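Local coordinates for uncharacterized protein YJL217W (Saccharomyces cerevisiae, PDB 3O12) that functions in galactose metabolism through the GAL83 protein and may control the level of the enolase ENO1, at residues E55-W60 and S71-G76; I102-D107 and Y184-M189; D108-K113 and L129-S134; M124-L129 and W136-Y141. All coordinates share one frame; numbering follows the deposited sequence. Where two conformers were deposited one is given.

Interaction 1: E55-W60 and S71-G76; sequences EKTDFW and SGHFLG. With EDO (1,2-ethanediol), chain H; EDO (1,2-ethanediol), chain G.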
loop_
_atom_site.group_PDB
_atom_site.type_symbol
_atom_site.label_atom_id
_atom_site.label_comp_id
_atom_site.label_asym_id
_atom_site.label_seq_id
_atom_site.Cartn_x
_atom_site.Cartn_y
_atom_site.Cartn_z
ATOM N N GLU A 55 -4.839 9.936 13.560
ATOM C CA GLU A 55 -3.674 10.810 13.585
ATOM C C GLU A 55 -2.404 10.034 13.896
ATOM O O GLU A 55 -2.443 8.962 14.506
ATOM C CB GLU A 55 -3.850 11.912 14.632
ATOM C CG GLU A 55 -3.776 11.394 16.056
ATOM C CD GLU A 55 -3.846 12.502 17.092
ATOM O OE1 GLU A 55 -4.071 13.670 16.706
ATOM O OE2 GLU A 55 -3.678 12.201 18.293
ATOM N N LYS A 56 -1.274 10.593 13.477
ATOM C CA LYS A 56 0.038 10.054 13.823
ATOM C C LYS A 56 0.186 8.590 13.427
ATOM O O LYS A 56 0.612 7.748 14.226
ATOM C CB LYS A 56 0.330 10.258 15.313
ATOM C CG LYS A 56 0.499 11.722 15.695
ATOM C CD LYS A 56 1.102 11.885 17.084
ATOM C CE LYS A 56 0.037 12.147 18.142
ATOM N NZ LYS A 56 -0.891 10.995 18.324
ATOM N N THR A 57 -0.175 8.291 12.183
ATOM C CA THR A 57 -0.020 6.947 11.640
ATOM C C THR A 57 0.981 6.969 10.481
ATOM O O THR A 57 0.910 7.832 9.605
ATOM C CB THR A 57 -1.380 6.351 11.204
ATOM O OG1 THR A 57 -2.080 7.287 10.378
ATOM C CG2 THR A 57 -2.248 6.047 12.430
ATOM N N ASP A 58 1.936 6.043 10.499
ATOM C CA ASP A 58 3.007 6.048 9.497
ATOM C C ASP A 58 3.713 4.690 9.442
ATOM O O ASP A 58 3.618 3.886 10.372
ATOM C CB ASP A 58 4.014 7.163 9.827
ATOM C CG ASP A 58 4.874 7.583 8.631
ATOM O OD1 ASP A 58 4.624 7.132 7.490
ATOM O OD2 ASP A 58 5.798 8.400 8.853
ATOM N N PHE A 59 4.437 4.452 8.349
ATOM C CA PHE A 59 5.304 3.288 8.220
ATOM C C PHE A 59 6.650 3.782 7.721
ATOM O O PHE A 59 6.735 4.344 6.628
ATOM C CB PHE A 59 4.751 2.295 7.187
ATOM C CG PHE A 59 3.588 1.471 7.670
ATOM C CD1 PHE A 59 3.744 0.549 8.704
ATOM C CD2 PHE A 59 2.352 1.582 7.048
ATOM C CE1 PHE A 59 2.664 -0.230 9.128
ATOM C CE2 PHE A 59 1.266 0.807 7.468
ATOM C CZ PHE A 59 1.426 -0.089 8.504
ATOM N N TRP A 60 7.696 3.566 8.509
ATOM C CA TRP A 60 9.045 3.982 8.128
ATOM C C TRP A 60 10.037 3.260 9.017
ATOM O O TRP A 60 9.765 3.062 10.193
ATOM C CB TRP A 60 9.235 5.498 8.311
ATOM C CG TRP A 60 10.546 5.974 7.755
ATOM C CD1 TRP A 60 11.698 6.260 8.450
ATOM C CD2 TRP A 60 10.844 6.196 6.373
ATOM N NE1 TRP A 60 12.688 6.660 7.573
ATOM C CE2 TRP A 60 12.186 6.624 6.296
ATOM C CE3 TRP A 60 10.104 6.073 5.191
ATOM C CZ2 TRP A 60 12.803 6.928 5.079
ATOM C CZ3 TRP A 60 10.720 6.377 3.981
ATOM C CH2 TRP A 60 12.060 6.800 3.939
ATOM N N SER A 71 2.835 2.261 12.764
ATOM C CA SER A 71 1.498 2.632 13.248
ATOM C C SER A 71 0.460 2.829 12.140
ATOM O O SER A 71 -0.703 3.147 12.412
ATOM C CB SER A 71 1.598 3.927 14.060
ATOM O OG SER A 71 2.223 4.948 13.285
ATOM N N GLY A 72 0.873 2.667 10.885
ATOM C CA GLY A 72 -0.039 2.863 9.774
ATOM C C GLY A 72 -1.148 1.834 9.712
ATOM O O GLY A 72 -1.048 0.756 10.305
ATOM N N HIS A 73 -2.210 2.160 8.989
ATOM C CA HIS A 73 -3.331 1.235 8.853
ATOM C C HIS A 73 -3.074 0.254 7.725
ATOM O O HIS A 73 -2.723 0.655 6.620
ATOM C CB HIS A 73 -4.635 1.993 8.580
ATOM C CG HIS A 73 -4.918 3.094 9.556
ATOM N ND1 HIS A 73 -5.114 2.867 10.904
ATOM C CD2 HIS A 73 -5.044 4.429 9.375
ATOM C CE1 HIS A 73 -5.358 4.018 11.508
ATOM N NE2 HIS A 73 -5.316 4.981 10.605
ATOM N N PHE A 74 -3.263 -1.037 7.989
ATOM C CA PHE A 74 -2.984 -2.059 6.981
ATOM C C PHE A 74 -3.986 -3.189 7.132
ATOM O O PHE A 74 -4.115 -3.775 8.212
ATOM C CB PHE A 74 -1.540 -2.574 7.153
ATOM C CG PHE A 74 -1.202 -3.795 6.327
ATOM C CD1 PHE A 74 -1.384 -3.810 4.952
ATOM C CD2 PHE A 74 -0.639 -4.913 6.929
ATOM C CE1 PHE A 74 -1.062 -4.925 4.198
ATOM C CE2 PHE A 74 -0.302 -6.033 6.174
ATOM C CZ PHE A 74 -0.511 -6.039 4.809
ATOM N N LEU A 75 -4.725 -3.480 6.064
ATOM C CA LEU A 75 -5.618 -4.638 6.065
ATOM C C LEU A 75 -4.940 -5.716 5.229
ATOM O O LEU A 75 -4.919 -5.652 4.004
ATOM C CB LEU A 75 -6.997 -4.283 5.485
ATOM C CG LEU A 75 -8.010 -5.428 5.356
ATOM C CD1 LEU A 75 -8.283 -6.079 6.723
ATOM C CD2 LEU A 75 -9.307 -4.930 4.724
ATOM N N GLY A 76 -4.373 -6.709 5.905
ATOM C CA GLY A 76 -3.557 -7.703 5.230
ATOM C C GLY A 76 -4.247 -9.037 4.987
ATOM O O GLY A 76 -4.756 -9.672 5.913
HETATM C C1 EDO H . 9.473 9.855 5.858
HETATM O O1 EDO H . 9.092 11.234 5.829
HETATM C C2 EDO H . 8.868 9.190 7.090
HETATM O O2 EDO H . 7.443 9.165 6.956
HETATM C C1 EDO G . 7.155 7.732 2.632
HETATM O O1 EDO G . 5.835 7.686 2.079
HETATM C C2 EDO G . 7.094 7.362 4.107
HETATM O O2 EDO G . 6.044 8.078 4.774
HETATM O O HOH W 1 3.618 6.954 14.588
#
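Ser71 turns its hydroxyl back between its own backbone N and carbonyl carbon (chi1 55°), and Phe59 swings its ring to the side of its backbone N (chi1 -76°); the first torsion carries Ser71 OG to the backbone of Asp58, the second lays the Phe59 ring on Gly72. Ser71 OG accepts the backbone N-H of Asp58, 3.0 Å from Asp58 N, and donates a hydrogen bond to a water that in turn donates to Lys56 O. The return bond runs from Ser71 N to Asp58 O at 3.0 Å, and Gly72 N adds a weak second bond to that oxygen. One serine thus serves both the N-H and the C=O of Asp58. Beside it the Phe59 ring lies against Gly72, whose CA sits over the ring face, 3.8 Å from the centroid, a CH-pi contact made possible by the missing side chain. Phe59 CZ also touches Phe74 CB at 4.1 Å. On the far flank Thr57 CG2 reaches His73 NE2 at 3.7 Å, while the imidazole is held by Asn37 O and Asp54 N. The contact belongs to the hairpin of strands 59-61 and 68-78, where loop 55-58 leads into the first and passes the irregular Ser71-Gly72 of the second; Phe59 and Phe74 continue onto Met103 and Arg105 of strand 102-105, and His73 pairs through its backbone with Ala190 of strand 185-191.

Interaction 2: I102-D107 and Y184-M189; sequences IMVRID and YLVGPM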
loop_
_atom_site.group_PDB
_atom_site.type_symbol
_atom_site.label_atom_id
_atom_site.label_comp_id
_atom_site.label_asym_id
_atom_site.label_seq_id
_atom_site.Cartn_x
_atom_site.Cartn_y
_atom_site.Cartn_z
ATOM N N ILE A 102 -1.216 0.272 -1.310
ATOM C CA ILE A 102 -1.127 -1.140 -0.969
ATOM C C ILE A 102 0.152 -1.402 -0.187
ATOM O O ILE A 102 1.148 -0.692 -0.342
ATOM C CB ILE A 102 -1.158 -1.990 -2.260
ATOM C CG1 ILE A 102 -1.633 -3.425 -1.977
ATOM C CG2 ILE A 102 0.196 -1.954 -2.986
ATOM C CD1 ILE A 102 -1.930 -4.233 -3.246
HETATM N N MSE A 103 0.128 -2.419 0.657
HETATM C CA MSE A 103 1.317 -2.901 1.357
HETATM C C MSE A 103 1.468 -4.406 1.168
HETATM O O MSE A 103 0.473 -5.147 1.119
HETATM C CB MSE A 103 1.251 -2.528 2.848
HETATM C CG MSE A 103 2.168 -3.350 3.778
HETATM SE SE MSE A 103 2.212 -2.605 5.592
HETATM C CE MSE A 103 3.515 -1.203 5.262
ATOM N N VAL A 104 2.713 -4.853 1.039
ATOM C CA VAL A 104 3.082 -6.256 1.174
ATOM C C VAL A 104 3.955 -6.330 2.417
ATOM O O VAL A 104 4.901 -5.551 2.556
ATOM C CB VAL A 104 3.889 -6.751 -0.029
ATOM C CG1 VAL A 104 4.329 -8.190 0.152
ATOM C CG2 VAL A 104 3.111 -6.571 -1.334
ATOM N N ARG A 105 3.651 -7.248 3.327
ATOM C CA ARG A 105 4.358 -7.309 4.598
ATOM C C ARG A 105 4.711 -8.741 4.958
ATOM O O ARG A 105 3.875 -9.653 4.836
ATOM C CB ARG A 105 3.475 -6.699 5.696
ATOM C CG ARG A 105 4.074 -6.686 7.102
ATOM C CD ARG A 105 3.118 -5.922 8.020
ATOM N NE ARG A 105 3.497 -5.935 9.433
ATOM C CZ ARG A 105 4.040 -4.906 10.076
ATOM N NH1 ARG A 105 4.302 -3.769 9.433
ATOM N NH2 ARG A 105 4.321 -5.005 11.368
ATOM N N ILE A 106 5.946 -8.931 5.419
ATOM C CA ILE A 106 6.357 -10.178 6.065
ATOM C C ILE A 106 6.323 -9.959 7.578
ATOM O O ILE A 106 5.710 -10.730 8.316
ATOM C CB ILE A 106 7.768 -10.589 5.618
ATOM C CG1 ILE A 106 7.801 -10.888 4.113
ATOM C CG2 ILE A 106 8.255 -11.797 6.435
ATOM C CD1 ILE A 106 9.208 -11.124 3.565
ATOM N N ASP A 107 6.990 -8.900 8.038
ATOM C CA ASP A 107 6.984 -8.520 9.450
ATOM C C ASP A 107 7.353 -7.048 9.562
ATOM O O ASP A 107 7.458 -6.362 8.543
ATOM C CB ASP A 107 7.928 -9.394 10.286
ATOM C CG ASP A 107 9.346 -9.443 9.738
ATOM O OD1 ASP A 107 9.857 -8.415 9.234
ATOM O OD2 ASP A 107 9.971 -10.520 9.839
ATOM N N TYR A 184 2.953 -14.241 2.642
ATOM C CA TYR A 184 2.991 -12.791 2.742
ATOM C C TYR A 184 1.641 -12.286 3.215
ATOM O O TYR A 184 0.645 -13.018 3.188
ATOM C CB TYR A 184 3.316 -12.147 1.386
ATOM C CG TYR A 184 4.646 -12.560 0.798
ATOM C CD1 TYR A 184 5.806 -11.867 1.113
ATOM C CD2 TYR A 184 4.739 -13.648 -0.072
ATOM C CE1 TYR A 184 7.038 -12.243 0.568
ATOM C CE2 TYR A 184 5.966 -14.032 -0.621
ATOM C CZ TYR A 184 7.102 -13.328 -0.291
ATOM O OH TYR A 184 8.316 -13.689 -0.836
ATOM N N LEU A 185 1.608 -11.034 3.651
ATOM C CA LEU A 185 0.352 -10.320 3.851
ATOM C C LEU A 185 0.296 -9.213 2.820
ATOM O O LEU A 185 1.276 -8.512 2.614
ATOM C CB LEU A 185 0.285 -9.731 5.263
ATOM C CG LEU A 185 0.273 -10.782 6.372
ATOM C CD1 LEU A 185 0.611 -10.171 7.716
ATOM C CD2 LEU A 185 -1.093 -11.451 6.408
ATOM N N VAL A 186 -0.833 -9.052 2.153
ATOM C CA VAL A 186 -0.960 -7.999 1.154
ATOM C C VAL A 186 -2.345 -7.378 1.236
ATOM O O VAL A 186 -3.338 -8.064 1.498
ATOM C CB VAL A 186 -0.639 -8.527 -0.286
ATOM C CG1 VAL A 186 -1.589 -9.648 -0.709
ATOM C CG2 VAL A 186 -0.645 -7.384 -1.312
ATOM N N GLY A 187 -2.431 -6.075 1.026
ATOM C CA GLY A 187 -3.720 -5.423 1.124
ATOM C C GLY A 187 -3.649 -3.917 1.299
ATOM O O GLY A 187 -2.563 -3.324 1.323
ATOM N N PRO A 188 -4.808 -3.271 1.396
ATOM C CA PRO A 188 -4.937 -1.825 1.584
ATOM C C PRO A 188 -4.052 -1.260 2.692
ATOM O O PRO A 188 -3.906 -1.841 3.766
ATOM C CB PRO A 188 -6.420 -1.668 1.955
ATOM C CG PRO A 188 -7.056 -2.756 1.191
ATOM C CD PRO A 188 -6.128 -3.927 1.391
HETATM N N MSE A 189 -3.484 -0.089 2.421
HETATM C CA MSE A 189 -2.720 0.633 3.415
HETATM C C MSE A 189 -3.103 2.110 3.347
HETATM O O MSE A 189 -3.375 2.634 2.272
HETATM C CB MSE A 189 -1.229 0.419 3.111
HETATM C CG MSE A 189 -0.229 1.288 3.836
HETATM SE SE MSE A 189 0.100 3.039 3.032
HETATM C CE MSE A 189 0.494 2.631 1.163
#
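The contact is an antiparallel ladder in which Met103 and Arg105 pair with Gly187 and Leu185, joining strands 102-105 and 185-189, distant in sequence, with their directions 144° apart. Two hydrogen-bonded pairs form the rungs. Met103 N meets Gly187 O at 2.9 Å, and Gly187 N returns to Met103 O; Arg105 N bonds Leu185 O at 2.8 Å, and Leu185 N returns to Arg105 O. Between them, at the non-hydrogen-bonded pair Val104 and Val186, the two side chains lie side by side and point the same way, with Val104 CG2 against Val186 CG2 at 3.8 Å. Ile102 joins them obliquely, its CD1 touching the same Val186 methyl at 3.9 Å. CG2 of Val186 stands opposite its backbone N (chi1 61° for CG1), which lets this one methyl touch both. Farther along, the ring of Tyr184 lies alongside Ile106, with Tyr184 CD1 3.7 Å from Ile106 CG1, and the tyrosine hydroxyl is bonded to Pro179 O. The other face carries both selenomethionines, which meet through Met103 CB and Met189 CB at 3.9 Å, and the extended Arg105, which forms a salt bridge with Asp70. Gly187 adopts backbone angles that suit glycine alone. Where the chain turns its corner, Ile106 and Asp107 both face His110, a classic beta bulge. Strand 102-105 lies between strands 185-191 and 110-119, and strand 68-78 follows on the far side of 185-191. The face of Ile102, Val104 and Val186 packs on strands 83-91 and 148-155 of the second sheet, while Met103, Arg105 and Leu185 reach Phe74.

Interaction 3: D108-K113 and L129-S134; sequences DGHWLK and LTNGKS. With EDO (1,2-ethanediol), chain G.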
loop_
_atom_site.group_PDB
_atom_site.type_symbol
_atom_site.label_atom_id
_atom_site.label_comp_id
_atom_site.label_asym_id
_atom_site.label_seq_id
_atom_site.Cartn_x
_atom_site.Cartn_y
_atom_site.Cartn_z
ATOM N N ASP A 108 7.547 -6.547 10.776
ATOM C CA ASP A 108 7.759 -5.103 10.922
ATOM C C ASP A 108 9.064 -4.600 10.297
ATOM O O ASP A 108 9.229 -3.395 10.071
ATOM C CB ASP A 108 7.619 -4.646 12.382
ATOM C CG ASP A 108 8.690 -5.217 13.290
ATOM O OD1 ASP A 108 9.596 -5.920 12.802
ATOM O OD2 ASP A 108 8.612 -4.962 14.508
ATOM N N GLY A 109 9.972 -5.517 9.982
ATOM C CA GLY A 109 11.242 -5.150 9.392
ATOM C C GLY A 109 11.344 -5.387 7.896
ATOM O O GLY A 109 12.307 -4.984 7.268
ATOM N N HIS A 110 10.341 -6.039 7.316
ATOM C CA HIS A 110 10.385 -6.408 5.905
ATOM C C HIS A 110 9.013 -6.204 5.295
ATOM O O HIS A 110 8.082 -6.990 5.532
ATOM C CB HIS A 110 10.839 -7.858 5.742
ATOM C CG HIS A 110 12.140 -8.135 6.420
ATOM N ND1 HIS A 110 12.227 -8.417 7.764
ATOM C CD2 HIS A 110 13.411 -8.104 5.954
ATOM C CE1 HIS A 110 13.499 -8.577 8.093
ATOM N NE2 HIS A 110 14.235 -8.400 7.012
ATOM N N TRP A 111 8.887 -5.114 4.545
ATOM C CA TRP A 111 7.620 -4.744 3.941
ATOM C C TRP A 111 7.832 -3.769 2.802
ATOM O O TRP A 111 8.927 -3.236 2.609
ATOM C CB TRP A 111 6.655 -4.150 4.980
ATOM C CG TRP A 111 7.194 -3.041 5.880
ATOM C CD1 TRP A 111 7.589 -3.170 7.173
ATOM C CD2 TRP A 111 7.334 -1.640 5.559
ATOM N NE1 TRP A 111 7.980 -1.957 7.686
ATOM C CE2 TRP A 111 7.832 -0.997 6.716
ATOM C CE3 TRP A 111 7.091 -0.873 4.413
ATOM C CZ2 TRP A 111 8.105 0.373 6.759
ATOM C CZ3 TRP A 111 7.353 0.492 4.457
ATOM C CH2 TRP A 111 7.858 1.102 5.618
ATOM N N LEU A 112 6.784 -3.563 2.024
ATOM C CA LEU A 112 6.769 -2.573 0.964
ATOM C C LEU A 112 5.443 -1.860 1.022
ATOM O O LEU A 112 4.413 -2.484 1.268
ATOM C CB LEU A 112 6.924 -3.247 -0.401
ATOM C CG LEU A 112 6.742 -2.259 -1.561
ATOM C CD1 LEU A 112 7.901 -2.295 -2.562
ATOM C CD2 LEU A 112 5.384 -2.458 -2.235
ATOM N N LYS A 113 5.448 -0.554 0.806
ATOM C CA LYS A 113 4.208 0.191 0.620
ATOM C C LYS A 113 4.319 0.970 -0.684
ATOM O O LYS A 113 5.408 1.366 -1.096
ATOM C CB LYS A 113 3.914 1.127 1.798
ATOM C CG LYS A 113 4.899 2.267 1.989
ATOM C CD LYS A 113 4.531 3.159 3.192
ATOM C CE LYS A 113 5.557 4.273 3.335
ATOM N NZ LYS A 113 5.221 5.320 4.354
ATOM N N LEU A 129 10.414 0.424 -0.061
ATOM C CA LEU A 129 10.787 -0.960 0.158
ATOM C C LEU A 129 11.667 -1.008 1.387
ATOM O O LEU A 129 12.712 -0.355 1.427
ATOM C CB LEU A 129 11.540 -1.506 -1.058
ATOM C CG LEU A 129 11.711 -3.025 -1.141
ATOM C CD1 LEU A 129 12.115 -3.429 -2.551
ATOM C CD2 LEU A 129 12.713 -3.520 -0.129
ATOM N N THR A 130 11.233 -1.759 2.390
ATOM C CA THR A 130 11.936 -1.837 3.660
ATOM C C THR A 130 12.466 -3.241 3.838
ATOM O O THR A 130 11.711 -4.214 3.894
ATOM C CB THR A 130 10.999 -1.433 4.807
ATOM O OG1 THR A 130 10.618 -0.068 4.602
ATOM C CG2 THR A 130 11.684 -1.571 6.159
ATOM N N ASN A 131 13.786 -3.355 3.858
ATOM C CA ASN A 131 14.436 -4.603 4.211
ATOM C C ASN A 131 15.435 -4.258 5.282
ATOM O O ASN A 131 16.588 -3.930 4.985
ATOM C CB ASN A 131 15.109 -5.219 2.988
ATOM C CG ASN A 131 15.498 -6.669 3.213
ATOM O OD1 ASN A 131 15.735 -7.089 4.344
ATOM N ND2 ASN A 131 15.568 -7.437 2.134
ATOM N N GLY A 132 14.979 -4.274 6.528
ATOM C CA GLY A 132 15.765 -3.753 7.629
ATOM C C GLY A 132 15.598 -2.247 7.697
ATOM O O GLY A 132 15.186 -1.709 8.724
ATOM N N LYS A 133 15.921 -1.573 6.596
ATOM C CA LYS A 133 15.761 -0.123 6.498
ATOM C C LYS A 133 14.964 0.258 5.250
ATOM O O LYS A 133 14.916 -0.501 4.267
ATOM C CB LYS A 133 17.126 0.557 6.462
ATOM C CG LYS A 133 17.943 0.394 7.727
ATOM C CD LYS A 133 19.272 1.124 7.548
ATOM C CE LYS A 133 20.234 0.896 8.696
ATOM N NZ LYS A 133 21.560 1.506 8.375
ATOM N N SER A 134 14.348 1.442 5.289
ATOM C CA SER A 134 13.483 1.927 4.197
ATOM C C SER A 134 14.220 2.581 3.011
ATOM O O SER A 134 15.143 3.381 3.200
ATOM C CB SER A 134 12.452 2.921 4.742
ATOM O OG SER A 134 11.597 2.322 5.711
HETATM C C1 EDO G . 7.155 7.732 2.632
HETATM O O1 EDO G . 5.835 7.686 2.079
HETATM C C2 EDO G . 7.094 7.362 4.107
HETATM O O2 EDO G . 6.044 8.078 4.774
HETATM O O HOH W 2 17.134 -7.482 7.111
#
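Thr130 sets its CB and OG1 over one face of the Trp111 indole: CB stands 3.7 Å from the centroid of the six-membered ring and only 10° off its normal, a CH-pi contact, and Thr130 OG1 lies over the same ring, 3.2 Å from Trp111 CH2. The threonine hydroxyl is not left without a polar partner, for OG1 shares a hydrogen bond with Ser134 OG. CG of Trp111 lies between its backbone N and carbonyl carbon (chi1 50°), which brings the indole across to Thr130. Beneath this contact the backbones pair, Thr130 N to Trp111 O at 2.7 Å and Trp111 N to Thr130 O at 3.0 Å. Gly132 N closes the end on Gly109 O at 2.9 Å. On the other face Asn131 OD1 approaches the edge of the His110 ring, with a water bridging OD1 and NE2; His110 ND1 is bonded to Asp107. Farther along the same face, Leu112 CD1 rests on Leu129 CB at 4.0 Å. The pair is one end of the hairpin of strands 110-119 and 122-131: strand 102-105 flanks 110-119, Leu112 packs on strand 158-164 and Leu129 on strand 172-177 of the other sheet, and Ser134 bonds Arg61.

Interaction 4: M124-L129 and W136-Y141; sequences MLSSVL and WSTAVY. With EDO (1,2-ethanediol), chain I; EDO (1,2-ethanediol), chain F.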
loop_
_atom_site.group_PDB
_atom_site.type_symbol
_atom_site.label_atom_id
_atom_site.label_comp_id
_atom_site.label_asym_id
_atom_site.label_seq_id
_atom_site.Cartn_x
_atom_site.Cartn_y
_atom_site.Cartn_z
HETATM N N MSE A 124 2.169 12.517 -5.284
HETATM C CA MSE A 124 3.304 11.747 -5.763
HETATM C C MSE A 124 2.960 10.273 -5.811
HETATM O O MSE A 124 2.316 9.760 -4.904
HETATM C CB MSE A 124 4.474 11.924 -4.803
HETATM C CG MSE A 124 4.872 13.365 -4.599
HETATM SE SE MSE A 124 5.946 14.025 -6.078
HETATM C CE MSE A 124 7.666 13.311 -5.547
ATOM N N LEU A 125 3.378 9.601 -6.877
ATOM C CA LEU A 125 3.401 8.145 -6.875
ATOM C C LEU A 125 4.691 7.739 -6.185
ATOM O O LEU A 125 5.788 8.092 -6.611
ATOM C CB LEU A 125 3.343 7.584 -8.296
ATOM C CG LEU A 125 3.169 6.060 -8.380
ATOM C CD1 LEU A 125 1.873 5.626 -7.736
ATOM C CD2 LEU A 125 3.238 5.586 -9.824
ATOM N N SER A 126 4.541 6.987 -5.110
ATOM C CA SER A 126 5.629 6.726 -4.187
ATOM C C SER A 126 5.662 5.259 -3.816
ATOM O O SER A 126 4.623 4.595 -3.742
ATOM C CB SER A 126 5.410 7.568 -2.930
ATOM O OG SER A 126 6.350 7.269 -1.921
ATOM N N SER A 127 6.852 4.736 -3.577
ATOM C CA SER A 127 6.989 3.408 -3.005
ATOM C C SER A 127 8.130 3.380 -2.016
ATOM O O SER A 127 9.123 4.092 -2.185
ATOM C CB SER A 127 7.170 2.328 -4.077
ATOM O OG SER A 127 8.333 2.530 -4.837
ATOM N N VAL A 128 7.974 2.573 -0.974
ATOM C CA VAL A 128 9.007 2.392 0.031
ATOM C C VAL A 128 9.215 0.906 0.231
ATOM O O VAL A 128 8.287 0.196 0.624
ATOM C CB VAL A 128 8.632 3.034 1.369
ATOM C CG1 VAL A 128 9.750 2.797 2.411
ATOM C CG2 VAL A 128 8.383 4.527 1.198
ATOM N N LEU A 129 10.414 0.424 -0.061
ATOM C CA LEU A 129 10.787 -0.960 0.158
ATOM C C LEU A 129 11.667 -1.008 1.387
ATOM O O LEU A 129 12.712 -0.355 1.427
ATOM C CB LEU A 129 11.540 -1.506 -1.058
ATOM C CG LEU A 129 11.711 -3.025 -1.141
ATOM C CD1 LEU A 129 12.115 -3.429 -2.551
ATOM C CD2 LEU A 129 12.713 -3.520 -0.129
ATOM N N TRP A 136 13.027 4.692 -0.283
ATOM C CA TRP A 136 11.883 5.451 -0.762
ATOM C C TRP A 136 12.165 6.049 -2.129
ATOM O O TRP A 136 13.186 6.700 -2.329
ATOM C CB TRP A 136 11.641 6.563 0.263
ATOM C CG TRP A 136 10.540 7.545 0.007
ATOM C CD1 TRP A 136 9.381 7.347 -0.698
ATOM C CD2 TRP A 136 10.471 8.870 0.535
ATOM N NE1 TRP A 136 8.607 8.488 -0.659
ATOM C CE2 TRP A 136 9.258 9.438 0.088
ATOM C CE3 TRP A 136 11.320 9.635 1.345
ATOM C CZ2 TRP A 136 8.879 10.737 0.419
ATOM C CZ3 TRP A 136 10.944 10.925 1.668
ATOM C CH2 TRP A 136 9.731 11.461 1.208
ATOM N N SER A 137 11.262 5.826 -3.075
ATOM C CA SER A 137 11.339 6.454 -4.386
ATOM C C SER A 137 10.034 7.166 -4.673
ATOM O O SER A 137 8.967 6.691 -4.278
ATOM C CB SER A 137 11.616 5.418 -5.474
ATOM O OG SER A 137 11.881 6.060 -6.712
ATOM N N THR A 138 10.107 8.296 -5.358
ATOM C CA THR A 138 8.918 9.083 -5.592
ATOM C C THR A 138 9.041 9.896 -6.850
ATOM O O THR A 138 10.147 10.228 -7.286
ATOM C CB THR A 138 8.642 10.002 -4.385
ATOM O OG1 THR A 138 7.326 10.563 -4.500
ATOM C CG2 THR A 138 9.699 11.111 -4.296
ATOM N N ALA A 139 7.888 10.206 -7.426
ATOM C CA ALA A 139 7.814 11.059 -8.595
ATOM C C ALA A 139 6.413 11.646 -8.688
ATOM O O ALA A 139 5.459 11.072 -8.184
ATOM C CB ALA A 139 8.137 10.257 -9.844
ATOM N N VAL A 140 6.278 12.798 -9.332
ATOM C CA VAL A 140 4.947 13.372 -9.517
ATOM C C VAL A 140 4.079 12.401 -10.308
ATOM O O VAL A 140 4.524 11.858 -11.317
ATOM C CB VAL A 140 5.026 14.717 -10.265
ATOM C CG1 VAL A 140 3.633 15.303 -10.461
ATOM C CG2 VAL A 140 5.915 15.681 -9.505
ATOM N N TYR A 141 2.850 12.162 -9.844
ATOM C CA TYR A 141 1.947 11.243 -10.531
ATOM C C TYR A 141 1.193 11.942 -11.656
ATOM O O TYR A 141 0.606 13.004 -11.451
ATOM C CB TYR A 141 0.954 10.624 -9.545
ATOM C CG TYR A 141 0.026 9.594 -10.157
ATOM C CD1 TYR A 141 0.526 8.497 -10.852
ATOM C CD2 TYR A 141 -1.355 9.708 -10.022
ATOM C CE1 TYR A 141 -0.329 7.545 -11.408
ATOM C CE2 TYR A 141 -2.215 8.762 -10.566
ATOM C CZ TYR A 141 -1.695 7.681 -11.252
ATOM O OH TYR A 141 -2.540 6.745 -11.804
HETATM C C1 EDO I . 7.602 5.958 -8.246
HETATM O O1 EDO I . 8.724 5.653 -9.080
HETATM C C2 EDO I . 7.857 5.417 -6.845
HETATM O O2 EDO I . 8.407 4.100 -6.935
HETATM C C1 EDO F . 3.262 4.847 -0.132
HETATM O O1 EDO F . 2.473 5.923 -0.659
HETATM C C2 EDO F . 4.739 5.046 -0.462
HETATM O O2 EDO F . 5.207 6.218 0.207
#
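Met124 curls round Thr138: bends at chi2 (-79°) and chi3 bring its methyl CE against the threonine, crossing it at about a right angle and pressing on CG2 at 3.2 Å, tighter than usual carbon contact. Its SE then fills the dip beside Val140, 3.8 Å from CG2. At the opposite end of this face the indole of Trp136 projects from the strand and meets the methyl bump of Val128 obliquely, Val128 CG2 to Trp136 CD1 3.5 Å. Between these two contacts lies Ser126; Trp136 NE1 points its N-H at Ser126 OG, 2.9 Å away and nearly in the indole plane, though the bond is bent (133°). A bound ethanediol, probably from the crystallisation liquor, is hydrogen-bonded to the same hydroxyl, with Glu117 a weak further partner. On the reverse face Leu125 CB lies against Tyr141 CD1 at 3.9 Å, while Ser127 OG holds another ethanediol and also bonds Arg174. Backbone pairs run beneath, with Ser137 N to Ser127 O at 2.9 Å and Leu125 N to Ala139 O at 2.9 Å. The alternating antiparallel pairs, between strands 122-131 and 134-140 that follow each other in the chain, form a beta hairpin.

Overall arrangement
From the N terminus, interaction 1 comes first and closes a short loop between strands 59-61 and 68-78, complete before the others begin. Interaction 2 opens at 102-107 and closes only at 184-189, spanning a long excursion of chain that contains both interactions 3 and 4. These two cross, since their segments alternate, and they share Leu129: 110-119 pairs with 122-131, which pairs in turn with 134-140. All four lie in one antiparallel sheet. Leu75 N to Pro188 O joins interactions 1 and 2, Val104 O to Leu112 N joins 2 and 3, and Lys113 O to Val128 N joins 3 and 4. Interactions 2 and 4 do not touch; their nearest atoms are about 7 Å apart.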